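Local coordinates for proteolytically activated form of PPO4 Tyrosinase (Agaricus bisporus var. bisporus H97, PDB 4OUA), which oxidises monophenols and o-diphenols to reactive o-quinones at a two-copper centre, the initial step of melanin synthesis, at residues Y78-Q83 and P87-V92; A227-F232 and S290-L295; S233-F238 and V249-H254. All blocks are in the same frame, centred on the assembly; numbering follows the deposited sequence.

Interaction 1: residues Y78-Q83 and P87-V92. With CU1 (copper (I) ion), chain C.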
loop_
_atom_site.group_PDB
_atom_site.type_symbol
_atom_site.label_atom_id
_atom_site.label_comp_id
_atom_site.label_asym_id
_atom_site.label_seq_id
_atom_site.Cartn_x
_atom_site.Cartn_y
_atom_site.Cartn_z
ATOM N N TYR A 78 -8.645 8.133 -8.035
ATOM C CA TYR A 78 -7.396 8.877 -8.155
ATOM C C TYR A 78 -6.274 7.988 -8.675
ATOM O O TYR A 78 -5.390 8.453 -9.396
ATOM C CB TYR A 78 -6.983 9.477 -6.810
ATOM C CG TYR A 78 -7.459 10.890 -6.568
ATOM C CD1 TYR A 78 -7.027 11.937 -7.372
ATOM C CD2 TYR A 78 -8.314 11.184 -5.514
ATOM C CE1 TYR A 78 -7.451 13.233 -7.146
ATOM C CE2 TYR A 78 -8.742 12.477 -5.280
ATOM C CZ TYR A 78 -8.307 13.497 -6.098
ATOM O OH TYR A 78 -8.732 14.785 -5.868
ATOM N N CYS A 79 -6.317 6.711 -8.303
ATOM C CA CYS A 79 -5.229 5.781 -8.592
ATOM C C CYS A 79 -4.941 5.680 -10.081
ATOM O O CYS A 79 -5.854 5.648 -10.906
ATOM C CB CYS A 79 -5.540 4.391 -8.027
ATOM S SG CYS A 79 -6.891 3.515 -8.844
ATOM N N THR A 80 -3.657 5.639 -10.412
ATOM C CA THR A 80 -3.214 5.549 -11.793
ATOM C C THR A 80 -2.887 4.107 -12.153
ATOM O O THR A 80 -1.983 3.503 -11.576
ATOM C CB THR A 80 -1.985 6.431 -12.041
ATOM O OG1 THR A 80 -0.920 6.010 -11.180
ATOM C CG2 THR A 80 -2.314 7.886 -11.756
ATOM N N HIS A 81 -3.630 3.558 -13.106
ATOM C CA HIS A 81 -3.462 2.164 -13.494
ATOM C C HIS A 81 -3.348 2.039 -15.008
ATOM O O HIS A 81 -3.989 2.784 -15.748
ATOM C CB HIS A 81 -4.629 1.323 -12.968
ATOM C CG HIS A 81 -4.883 1.495 -11.502
ATOM N ND1 HIS A 81 -5.957 2.205 -11.011
ATOM C CD2 HIS A 81 -4.196 1.059 -10.420
ATOM C CE1 HIS A 81 -5.923 2.196 -9.690
ATOM N NE2 HIS A 81 -4.862 1.507 -9.305
ATOM N N SER A 82 -2.521 1.099 -15.458
ATOM C CA SER A 82 -2.294 0.876 -16.883
ATOM C C SER A 82 -1.566 2.050 -17.533
ATOM O O SER A 82 -1.630 2.237 -18.748
ATOM C CB SER A 82 -3.619 0.618 -17.602
ATOM O OG SER A 82 -4.329 -0.443 -16.991
ATOM N N GLN A 83 -0.872 2.839 -16.718
ATOM C CA GLN A 83 -0.147 4.001 -17.217
ATOM C C GLN A 83 1.220 4.141 -16.551
ATOM O O GLN A 83 1.493 3.506 -15.531
ATOM C CB GLN A 83 -0.970 5.272 -17.003
ATOM C CG GLN A 83 -1.643 5.345 -15.648
ATOM C CD GLN A 83 -1.996 6.763 -15.255
ATOM O OE1 GLN A 83 -1.168 7.665 -15.353
ATOM N NE2 GLN A 83 -3.230 6.968 -14.809
ATOM N N PRO A 87 3.709 3.306 -10.654
ATOM C CA PRO A 87 4.667 3.147 -9.553
ATOM C C PRO A 87 4.792 4.391 -8.672
ATOM O O PRO A 87 4.760 4.270 -7.447
ATOM C CB PRO A 87 5.986 2.862 -10.279
ATOM C CG PRO A 87 5.575 2.296 -11.597
ATOM C CD PRO A 87 4.327 3.037 -11.963
ATOM N N THR A 88 4.929 5.564 -9.283
ATOM C CA THR A 88 5.176 6.787 -8.526
ATOM C C THR A 88 3.942 7.269 -7.770
ATOM O O THR A 88 4.054 7.752 -6.644
ATOM C CB THR A 88 5.674 7.928 -9.438
ATOM O OG1 THR A 88 4.728 8.159 -10.487
ATOM C CG2 THR A 88 7.021 7.574 -10.044
ATOM N N TRP A 89 2.769 7.140 -8.382
ATOM C CA TRP A 89 1.538 7.604 -7.749
ATOM C C TRP A 89 1.240 6.815 -6.480
ATOM O O TRP A 89 0.736 7.366 -5.501
ATOM C CB TRP A 89 0.350 7.504 -8.708
ATOM C CG TRP A 89 -0.926 8.032 -8.114
ATOM C CD1 TRP A 89 -1.430 9.294 -8.242
ATOM C CD2 TRP A 89 -1.852 7.313 -7.288
ATOM N NE1 TRP A 89 -2.613 9.405 -7.551
ATOM C CE2 TRP A 89 -2.895 8.203 -6.957
ATOM C CE3 TRP A 89 -1.903 6.005 -6.798
ATOM C CZ2 TRP A 89 -3.973 7.826 -6.161
ATOM C CZ3 TRP A 89 -2.975 5.632 -6.009
ATOM C CH2 TRP A 89 -3.994 6.540 -5.697
ATOM N N HIS A 90 1.553 5.524 -6.505
ATOM C CA HIS A 90 1.274 4.657 -5.368
ATOM C C HIS A 90 2.336 4.805 -4.281
ATOM O O HIS A 90 2.063 4.572 -3.102
ATOM C CB HIS A 90 1.164 3.200 -5.824
ATOM C CG HIS A 90 -0.089 2.905 -6.589
ATOM N ND1 HIS A 90 -0.286 3.323 -7.888
ATOM C CD2 HIS A 90 -1.218 2.249 -6.231
ATOM C CE1 HIS A 90 -1.478 2.931 -8.298
ATOM N NE2 HIS A 90 -2.065 2.277 -7.313
ATOM N N ARG A 91 3.540 5.202 -4.678
ATOM C CA ARG A 91 4.610 5.448 -3.718
ATOM C C ARG A 91 4.224 6.554 -2.748
ATOM O O ARG A 91 4.413 6.430 -1.536
ATOM C CB ARG A 91 5.913 5.813 -4.432
ATOM C CG ARG A 91 6.912 6.540 -3.546
ATOM C CD ARG A 91 8.329 6.391 -4.068
ATOM N NE ARG A 91 8.832 5.034 -3.876
ATOM C CZ ARG A 91 10.025 4.613 -4.280
ATOM N NH1 ARG A 91 10.846 5.444 -4.910
ATOM N NH2 ARG A 91 10.398 3.360 -4.059
ATOM N N VAL A 92 3.679 7.636 -3.290
ATOM C CA VAL A 92 3.273 8.775 -2.482
ATOM C C VAL A 92 1.901 8.522 -1.854
ATOM O O VAL A 92 1.510 9.192 -0.897
ATOM C CB VAL A 92 3.250 10.072 -3.320
ATOM C CG1 VAL A 92 2.267 9.941 -4.472
ATOM C CG2 VAL A 92 2.915 11.273 -2.448
HETATM CU CU CU1 C . -4.009 1.533 -7.385
HETATM O O HOH W 1 -4.350 -0.857 -7.352
#
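His-81 and His-90 meet at a copper(I) ion. His-81 NE2 binds the metal at 2.1 Å, as does His-90 NE2; His-56 NE2 is the third protein ligand and a water at 2.4 Å from the copper adds to the set. His-90 ND1 is bonded to Phe-86 O. The two imidazoles neither stack nor meet edge to face, their planes lying 60° apart. A covalent link probably stiffens the loop: Cys-79 SG is joined to His-81 CE1 (1.8 Å) in the thioether known from several tyrosinases, so the ligand ring is tethered at both CG and CE1. CH-pi contacts make up much of the remainder. With CG anti to the backbone N (chi1 -177°), the Trp-89 indole is laid along the loop backbone; Cys-79 CA sits over its six-membered ring, 3.3 Å from the centroid, and Thr-80 CG2 covers the five-membered ring on the same face. A leucine at Trp-89 would probably leave the Cys-79 backbone without its flat support and Glu-326 O without its NE1 donor. Helix 86-109 carries this surface: the loop lies on one side and pairs through the Cys-79 backbone with His-56, while Pro-87 and Arg-91 contact helix 277-295.

Interaction 2: residues A227-F232 and S290-L295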
loop_
_atom_site.group_PDB
_atom_site.type_symbol
_atom_site.label_atom_id
_atom_site.label_comp_id
_atom_site.label_asym_id
_atom_site.label_seq_id
_atom_site.Cartn_x
_atom_site.Cartn_y
_atom_site.Cartn_z
ATOM N N ALA A 227 14.454 -3.352 -18.416
ATOM C CA ALA A 227 15.369 -2.269 -18.757
ATOM C C ALA A 227 14.621 -0.964 -19.014
ATOM O O ALA A 227 15.012 0.093 -18.519
ATOM C CB ALA A 227 16.207 -2.646 -19.966
ATOM N N ASN A 228 13.546 -1.042 -19.791
ATOM C CA ASN A 228 12.754 0.141 -20.111
ATOM C C ASN A 228 11.616 0.343 -19.116
ATOM O O ASN A 228 11.110 -0.614 -18.529
ATOM C CB ASN A 228 12.201 0.050 -21.536
ATOM C CG ASN A 228 11.222 -1.097 -21.713
ATOM O OD1 ASN A 228 11.390 -2.169 -21.132
ATOM N ND2 ASN A 228 10.190 -0.872 -22.518
ATOM N N TRP A 229 11.216 1.598 -18.938
ATOM C CA TRP A 229 10.218 1.965 -17.941
ATOM C C TRP A 229 8.803 1.568 -18.351
ATOM O O TRP A 229 7.972 1.241 -17.503
ATOM C CB TRP A 229 10.277 3.472 -17.675
ATOM C CG TRP A 229 9.248 3.960 -16.702
ATOM C CD1 TRP A 229 8.036 4.510 -16.997
ATOM C CD2 TRP A 229 9.343 3.943 -15.272
ATOM N NE1 TRP A 229 7.370 4.837 -15.841
ATOM C CE2 TRP A 229 8.151 4.499 -14.769
ATOM C CE3 TRP A 229 10.321 3.514 -14.371
ATOM C CZ2 TRP A 229 7.910 4.635 -13.404
ATOM C CZ3 TRP A 229 10.080 3.650 -13.017
ATOM C CH2 TRP A 229 8.883 4.205 -12.547
ATOM N N GLU A 230 8.529 1.603 -19.650
ATOM C CA GLU A 230 7.192 1.305 -20.152
ATOM C C GLU A 230 6.764 -0.119 -19.818
ATOM O O GLU A 230 5.639 -0.348 -19.380
ATOM C CB GLU A 230 7.123 1.530 -21.663
ATOM C CG GLU A 230 6.205 2.670 -22.074
ATOM C CD GLU A 230 4.756 2.420 -21.692
ATOM O OE1 GLU A 230 4.378 1.241 -21.519
ATOM O OE2 GLU A 230 3.995 3.403 -21.564
ATOM N N ALA A 231 7.666 -1.074 -20.023
ATOM C CA ALA A 231 7.360 -2.477 -19.772
ATOM C C ALA A 231 7.353 -2.795 -18.278
ATOM O O ALA A 231 6.855 -3.840 -17.861
ATOM C CB ALA A 231 8.353 -3.369 -20.498
ATOM N N PHE A 232 7.903 -1.888 -17.478
ATOM C CA PHE A 232 8.010 -2.100 -16.038
ATOM C C PHE A 232 6.917 -1.381 -15.250
ATOM O O PHE A 232 6.440 -1.887 -14.234
ATOM C CB PHE A 232 9.385 -1.646 -15.542
ATOM C CG PHE A 232 9.478 -1.510 -14.047
ATOM C CD1 PHE A 232 9.691 -2.621 -13.248
ATOM C CD2 PHE A 232 9.356 -0.269 -13.442
ATOM C CE1 PHE A 232 9.781 -2.498 -11.875
ATOM C CE2 PHE A 232 9.442 -0.141 -12.070
ATOM C CZ PHE A 232 9.655 -1.257 -11.285
ATOM N N SER A 290 11.942 0.047 -5.037
ATOM C CA SER A 290 13.220 0.396 -4.423
ATOM C C SER A 290 14.307 -0.596 -4.823
ATOM O O SER A 290 15.432 -0.204 -5.128
ATOM C CB SER A 290 13.095 0.449 -2.898
ATOM O OG SER A 290 12.264 1.518 -2.485
ATOM N N LEU A 291 13.962 -1.882 -4.818
ATOM C CA LEU A 291 14.900 -2.933 -5.199
ATOM C C LEU A 291 15.257 -2.840 -6.678
ATOM O O LEU A 291 16.421 -2.974 -7.059
ATOM C CB LEU A 291 14.320 -4.313 -4.890
ATOM C CG LEU A 291 14.248 -4.722 -3.419
ATOM C CD1 LEU A 291 13.690 -6.131 -3.284
ATOM C CD2 LEU A 291 15.617 -4.624 -2.769
ATOM N N TRP A 292 14.243 -2.612 -7.505
ATOM C CA TRP A 292 14.436 -2.474 -8.942
ATOM C C TRP A 292 15.330 -1.279 -9.259
ATOM O O TRP A 292 16.156 -1.339 -10.170
ATOM C CB TRP A 292 13.085 -2.336 -9.646
ATOM C CG TRP A 292 13.189 -2.011 -11.099
ATOM C CD1 TRP A 292 13.291 -2.895 -12.133
ATOM C CD2 TRP A 292 13.191 -0.705 -11.685
ATOM N NE1 TRP A 292 13.360 -2.219 -13.328
ATOM C CE2 TRP A 292 13.301 -0.875 -13.080
ATOM C CE3 TRP A 292 13.112 0.591 -11.166
ATOM C CZ2 TRP A 292 13.335 0.204 -13.961
ATOM C CZ3 TRP A 292 13.145 1.659 -12.043
ATOM C CH2 TRP A 292 13.256 1.459 -13.425
ATOM N N GLN A 293 15.163 -0.198 -8.501
ATOM C CA GLN A 293 16.000 0.988 -8.662
ATOM C C GLN A 293 17.471 0.660 -8.429
ATOM O O GLN A 293 18.352 1.247 -9.055
ATOM C CB GLN A 293 15.560 2.098 -7.704
ATOM C CG GLN A 293 14.220 2.731 -8.035
ATOM C CD GLN A 293 13.794 3.752 -7.000
ATOM O OE1 GLN A 293 12.680 3.696 -6.475
ATOM N NE2 GLN A 293 14.682 4.692 -6.694
ATOM N N ALA A 294 17.727 -0.279 -7.525
ATOM C CA ALA A 294 19.091 -0.684 -7.210
ATOM C C ALA A 294 19.735 -1.401 -8.394
ATOM O O ALA A 294 20.937 -1.276 -8.628
ATOM C CB ALA A 294 19.107 -1.571 -5.979
ATOM N N LEU A 295 18.928 -2.147 -9.141
ATOM C CA LEU A 295 19.426 -2.884 -10.297
ATOM C C LEU A 295 19.496 -2.001 -11.538
ATOM O O LEU A 295 20.416 -2.126 -12.345
ATOM C CB LEU A 295 18.546 -4.105 -10.579
ATOM C CG LEU A 295 18.480 -5.180 -9.493
ATOM C CD1 LEU A 295 17.629 -6.353 -9.956
ATOM C CD2 LEU A 295 19.875 -5.647 -9.103
#
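Phe-232 lies flat on the indole of Trp-292, its ring stacked face to face on the five-membered ring with centroids 3.7 Å apart and planes at 11°. Phe-232 CE1 comes to 3.5 Å from Trp-292 CG, and the phenyl extends from there over the fusion bond between the two indole rings. Trp-229 reaches a different part of the same side chain: its CE3 approaches Trp-292 CH2 at 3.7 Å, so that the outer rim of Trp-292 arrives at the edge of the Trp-229 ring, with the six-membered rings inclined at 64°. In Phe-232 and Trp-292 alike CG is anti to the backbone N (chi1 166° and 172°), which sends each ring out from its helix into the interface. Further out, polar and aromatic partners fix the indoles. Trp-292 NE1 is bonded to Asn-226 O and Trp-229 NE1 to Val-84 O; Tyr-296 stacks on Trp-292, and Trp-300 and Pro-87 pack against Trp-229. The whole is a buried aromatic cluster in the helical domain of a tyrosinase, tying short helix 229-233 to the last turns of helix 277-295, with Trp-229 about 14 Å from a copper ion at nearest approach.

Interaction 3: residues S233-F238 and V249-H254. With CU1 (copper (I) ion), chain D.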
loop_
_atom_site.group_PDB
_atom_site.type_symbol
_atom_site.label_atom_id
_atom_site.label_comp_id
_atom_site.label_asym_id
_atom_site.label_seq_id
_atom_site.Cartn_x
_atom_site.Cartn_y
_atom_site.Cartn_z
ATOM N N SER A 233 6.489 -0.228 -15.726
ATOM C CA SER A 233 5.540 0.590 -15.007
ATOM C C SER A 233 4.140 0.071 -14.955
ATOM O O SER A 233 3.572 -0.032 -13.900
ATOM C CB SER A 233 5.499 1.947 -15.624
ATOM O OG SER A 233 5.901 1.820 -16.936
ATOM N N ASN A 234 3.566 -0.205 -16.103
ATOM C CA ASN A 234 2.196 -0.621 -16.149
ATOM C C ASN A 234 2.000 -1.871 -16.920
ATOM O O ASN A 234 2.902 -2.385 -17.490
ATOM C CB ASN A 234 1.368 0.457 -16.763
ATOM C CG ASN A 234 1.825 0.814 -18.123
ATOM O OD1 ASN A 234 1.117 0.662 -19.070
ATOM N ND2 ASN A 234 3.004 1.304 -18.218
ATOM N N HIS A 235 0.774 -2.338 -16.934
ATOM C CA HIS A 235 0.422 -3.566 -17.585
ATOM C C HIS A 235 -0.313 -3.387 -18.888
ATOM O O HIS A 235 -0.272 -4.263 -19.709
ATOM C CB HIS A 235 -0.419 -4.415 -16.652
ATOM C CG HIS A 235 -1.695 -3.774 -16.239
ATOM N ND1 HIS A 235 -2.326 -4.067 -15.061
ATOM C CD2 HIS A 235 -2.459 -2.851 -16.850
ATOM C CE1 HIS A 235 -3.427 -3.355 -14.968
ATOM N NE2 HIS A 235 -3.530 -2.605 -16.039
ATOM N N GLY A 236 -0.980 -2.260 -19.067
ATOM C CA GLY A 236 -2.019 -2.106 -20.060
ATOM C C GLY A 236 -1.500 -2.532 -21.371
ATOM O O GLY A 236 -0.319 -2.469 -21.525
ATOM N N GLU A 237 -2.327 -2.988 -22.300
ATOM C CA GLU A 237 -3.694 -3.387 -22.074
ATOM C C GLU A 237 -3.690 -4.874 -21.827
ATOM O O GLU A 237 -4.207 -5.650 -22.592
ATOM C CB GLU A 237 -4.567 -3.060 -23.281
ATOM C CG GLU A 237 -4.737 -1.588 -23.604
ATOM C CD GLU A 237 -3.624 -1.025 -24.453
ATOM O OE1 GLU A 237 -2.674 -1.767 -24.755
ATOM O OE2 GLU A 237 -3.700 0.153 -24.821
ATOM N N PHE A 238 -3.069 -5.247 -20.732
ATOM C CA PHE A 238 -2.925 -6.644 -20.335
ATOM C C PHE A 238 -2.324 -7.501 -21.447
ATOM O O PHE A 238 -2.677 -8.672 -21.598
ATOM C CB PHE A 238 -4.280 -7.219 -19.915
ATOM C CG PHE A 238 -4.956 -6.443 -18.819
ATOM C CD1 PHE A 238 -4.574 -6.605 -17.497
ATOM C CD2 PHE A 238 -5.979 -5.555 -19.112
ATOM C CE1 PHE A 238 -5.198 -5.892 -16.489
ATOM C CE2 PHE A 238 -6.607 -4.840 -18.107
ATOM C CZ PHE A 238 -6.215 -5.009 -16.794
ATOM N N VAL A 249 2.440 -8.090 -12.048
ATOM C CA VAL A 249 2.732 -8.963 -10.917
ATOM C C VAL A 249 1.928 -8.534 -9.695
ATOM O O VAL A 249 1.562 -9.354 -8.850
ATOM C CB VAL A 249 4.234 -8.950 -10.573
ATOM C CG1 VAL A 249 4.515 -9.833 -9.369
ATOM C CG2 VAL A 249 5.055 -9.394 -11.775
ATOM N N HIS A 250 1.655 -7.189 -9.635
ATOM C CA HIS A 250 0.901 -6.587 -8.544
ATOM C C HIS A 250 -0.579 -6.963 -8.593
ATOM O O HIS A 250 -1.247 -7.030 -7.560
ATOM C CB HIS A 250 1.068 -5.065 -8.586
ATOM C CG HIS A 250 -0.131 -4.307 -8.109
ATOM N ND1 HIS A 250 -1.109 -3.846 -8.964
ATOM C CD2 HIS A 250 -0.505 -3.922 -6.867
ATOM C CE1 HIS A 250 -2.037 -3.215 -8.266
ATOM N NE2 HIS A 250 -1.698 -3.251 -6.991
ATOM N N ASP A 251 -1.082 -7.215 -9.790
ATOM C CA ASP A 251 -2.496 -7.527 -9.985
ATOM C C ASP A 251 -2.876 -8.884 -9.402
ATOM O O ASP A 251 -3.995 -9.066 -8.924
ATOM C CB ASP A 251 -2.852 -7.492 -11.473
ATOM C CG ASP A 251 -2.744 -6.103 -12.067
ATOM O OD1 ASP A 251 -2.863 -5.118 -11.307
ATOM O OD2 ASP A 251 -2.545 -5.997 -13.296
ATOM N N ASP A 252 -1.945 -9.831 -9.445
ATOM C CA ASP A 252 -2.205 -11.190 -8.975
ATOM C C ASP A 252 -2.580 -11.235 -7.495
ATOM O O ASP A 252 -3.361 -12.087 -7.072
ATOM C CB ASP A 252 -0.989 -12.085 -9.228
ATOM C CG ASP A 252 -0.775 -12.381 -10.702
ATOM O OD1 ASP A 252 -1.147 -11.533 -11.541
ATOM O OD2 ASP A 252 -0.236 -13.462 -11.021
ATOM N N ILE A 253 -2.024 -10.321 -6.709
ATOM C CA ILE A 253 -2.286 -10.308 -5.273
ATOM C C ILE A 253 -3.689 -9.796 -4.967
ATOM O O ILE A 253 -4.315 -10.230 -4.003
ATOM C CB ILE A 253 -1.259 -9.452 -4.514
ATOM C CG1 ILE A 253 0.162 -9.926 -4.824
ATOM C CG2 ILE A 253 -1.529 -9.509 -3.018
ATOM C CD1 ILE A 253 0.413 -11.372 -4.460
ATOM N N HIS A 254 -4.174 -8.883 -5.775
ATOM C CA HIS A 254 -5.539 -8.387 -5.624
ATOM C C HIS A 254 -6.537 -9.484 -5.969
ATOM O O HIS A 254 -7.594 -9.593 -5.350
ATOM C CB HIS A 254 -5.775 -7.156 -6.501
ATOM C CG HIS A 254 -5.186 -5.896 -5.944
ATOM N ND1 HIS A 254 -5.709 -5.254 -4.843
ATOM C CD2 HIS A 254 -4.122 -5.158 -6.340
ATOM C CE1 HIS A 254 -4.989 -4.176 -4.582
ATOM N NE2 HIS A 254 -4.019 -4.096 -5.473
HETATM CU CU CU1 D . -3.225 -2.378 -6.097
HETATM O O HOH W 1 -4.350 -0.857 -7.352
#
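His-235 reaches across to Asp-251 just after the chain has left helix 229-233. Asn-234 is the first residue to depart from helical backbone angles, and its side chain rests on Glu-247. At His-235 the backbone N is bonded to Glu-247 OE1, while CG lies between the backbone N and the carbonyl carbon (chi1 61°), which turns the ring edge to Asp-251. His-235 ND1 donates to the syn lone pair of Asp-251 OD2 over 2.6 Å; the bond is bent (142°), the oxygen lies slightly outside the imidazole plane, and the carboxylate is turned 55° against the ring. Ser-82 OG holds the far nitrogen, NE2, which is consistent with this orientation of the imidazole. Past Gly-236, the peptide before Glu-237 is cis, and the chain comes back so that Phe-238 sets its CE1 3.4 Å above the His-235 ring plane, near the rim, and meets Asp-251 OD2 more loosely with its own edge. The other carboxylate oxygen, Asp-251 OD1, accepts a weak bond from His-250 ND1 at 3.2 Å. His-250 NE2 and His-254 NE2 each bind the second copper(I) ion at 2.0 Å, with His-282 completing the protein ligands. Asp-251 is thus a second-shell residue: fastened by His-235, it probably helps to steady the rotation of a copper-binding imidazole.

How the interactions relate
Interactions 1 and 3 each hold two ligands of one of the two copper ions, and a single water binds both metals; interaction 2 is metal-free. Their chemistry differs accordingly. Interaction 1 is buried and combines coordination, a thioether and CH-pi packing; interaction 2, also buried, is purely aromatic; interaction 3 is smaller, partly open to solvent, and rests on one histidine-carboxylate hydrogen bond. Interaction 1 touches both of the others: Arg-91 NH1 meets Gln-293 OE1 of interaction 2 at 3.0 Å, probably as a hydrogen bond, and Pro-87 packs on Ser-233 of interaction 3. Residues 227-232 and 233-238 run on directly, so helix 229-233 and its following loop serve interactions 2 and 3 in turn.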